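Glycosylation Associate Protein 1 (Streptococcus agalactiae serotype V, PDB 6OYC) probably acts in the accessory Sec system as a GT-B-like, sugar-binding partner of Gap2 and Gap3 in glycosylation and secretion of serine-rich adhesins. Local coordinates at residues R60-L63 and H64-D67. Residues are numbered along the deposited sequence; the frame is centred on the assembly and turned at random.
Sequences RYYL and HRYD
Tyr-62, on the last turn of helix 59-65, meets Tyr-66 just past the helix end, where a Schellman motif terminates this crossover helix of the beta-alpha-beta unit between strands 48-52 and 73-75. Tyr-62 turns one ring face toward Tyr-66, whose CE2 lies 3.9 Å from Tyr-62 CE1; a first torsion of -170° swings the Tyr-62 ring beside its own carbonyl carbon. The planes are 52° apart, an oblique contact. Broad tyrosine rings suit this buried side: that of Tyr-62 also meets Trp-8, and Tyr-66 OH still hydrogen-bonds to Glu-414. Arg-65 crosses Tyr-62 at about a right angle, bringing NH1 to 3.8 Å from Tyr-62 CD2. Its long chain, bent at chi3, lets one guanidinium face lie over Tyr-62 CA while NE forms a salt bridge with Glu-128. The last regular helical bonds run from His-64 N to Arg-60 O (2.9 Å) and from Arg-65 N to Tyr-61 O (3.0 Å). Tyr-66 N then tightens the turn by donating to Leu-63 O. Asp-67, the C-prime residue with positive phi, donates from N to His-64 O (3.2 Å). On the exposed side, His-64 ND1 is hydrogen-bonded to an in-plane water (2.7 Å), which donates to Tyr-61 O at 2.9 Å.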
# COMPACT_ATOMS: atom_id res chain seq x y z
N ARG A 60 13.66 1.12 -2.99
CA ARG A 60 14.36 0.52 -1.86
C ARG A 60 13.70 0.89 -0.53
O ARG A 60 13.54 0.04 0.34
CB ARG A 60 15.85 0.91 -1.90
CG ARG A 60 16.69 0.05 -2.91
CD ARG A 60 17.45 0.90 -3.93
NE ARG A 60 16.59 1.87 -4.59
CZ ARG A 60 15.93 1.65 -5.73
NH1 ARG A 60 16.05 0.47 -6.36
NH2 ARG A 60 15.15 2.60 -6.23
N TYR A 61 13.25 2.15 -0.38
CA TYR A 61 12.45 2.48 0.79
C TYR A 61 11.15 1.71 0.78
O TYR A 61 10.70 1.23 1.83
CB TYR A 61 12.17 3.98 0.89
CG TYR A 61 13.33 4.73 1.49
CD1 TYR A 61 13.86 4.36 2.73
CD2 TYR A 61 13.94 5.77 0.80
CE1 TYR A 61 14.94 5.03 3.27
CE2 TYR A 61 15.02 6.44 1.33
CZ TYR A 61 15.52 6.05 2.57
OH TYR A 61 16.59 6.72 3.09
N TYR A 62 10.53 1.58 -0.39
CA TYR A 62 9.28 0.84 -0.45
C TYR A 62 9.46 -0.58 0.08
O TYR A 62 8.70 -1.02 0.96
CB TYR A 62 8.74 0.83 -1.89
CG TYR A 62 7.33 0.29 -2.03
CD1 TYR A 62 7.09 -1.07 -2.22
CD2 TYR A 62 6.22 1.15 -2.00
CE1 TYR A 62 5.80 -1.58 -2.37
CE2 TYR A 62 4.92 0.66 -2.14
CZ TYR A 62 4.71 -0.71 -2.33
OH TYR A 62 3.43 -1.21 -2.48
N LEU A 63 10.50 -1.28 -0.38
CA LEU A 63 10.73 -2.65 0.05
C LEU A 63 11.11 -2.70 1.52
O LEU A 63 10.72 -3.62 2.24
CB LEU A 63 11.82 -3.31 -0.78
CG LEU A 63 11.48 -3.56 -2.26
CD1 LEU A 63 12.65 -4.20 -2.97
CD2 LEU A 63 10.23 -4.41 -2.40
N HIS A 64 11.90 -1.72 1.96
CA HIS A 64 12.30 -1.67 3.36
C HIS A 64 11.10 -1.62 4.28
O HIS A 64 11.13 -2.20 5.37
CB HIS A 64 13.18 -0.45 3.61
CG HIS A 64 13.56 -0.29 5.04
ND1 HIS A 64 13.05 0.71 5.83
CD2 HIS A 64 14.39 -1.01 5.82
CE1 HIS A 64 13.56 0.61 7.04
NE2 HIS A 64 14.37 -0.43 7.07
N ARG A 65 10.03 -0.96 3.83
CA ARG A 65 8.82 -0.83 4.64
C ARG A 65 8.20 -2.18 4.93
O ARG A 65 7.51 -2.33 5.95
CB ARG A 65 7.81 0.05 3.90
CG ARG A 65 7.46 1.35 4.55
CD ARG A 65 6.64 2.17 3.58
NE ARG A 65 7.42 3.27 3.03
CZ ARG A 65 7.22 3.79 1.83
NH1 ARG A 65 6.25 3.31 1.07
NH2 ARG A 65 7.97 4.81 1.41
N TYR A 66 8.41 -3.17 4.06
CA TYR A 66 7.80 -4.48 4.23
C TYR A 66 8.82 -5.55 4.61
O TYR A 66 8.54 -6.74 4.46
CB TYR A 66 7.03 -4.87 2.97
CG TYR A 66 5.94 -3.86 2.67
CD1 TYR A 66 4.73 -3.92 3.35
CD2 TYR A 66 6.15 -2.83 1.75
CE1 TYR A 66 3.73 -2.99 3.11
CE2 TYR A 66 5.15 -1.89 1.49
CZ TYR A 66 3.94 -1.99 2.17
OH TYR A 66 2.92 -1.08 1.96
N ASP A 67 9.99 -5.15 5.12
CA ASP A 67 11.05 -6.10 5.49
C ASP A 67 11.44 -6.98 4.30
O ASP A 67 11.67 -8.18 4.44
CB ASP A 67 10.65 -6.96 6.69
CG ASP A 67 10.31 -6.14 7.93
OD1 ASP A 67 10.89 -5.05 8.12
OD2 ASP A 67 9.45 -6.59 8.71
O HOH W 1 11.22 2.25 4.48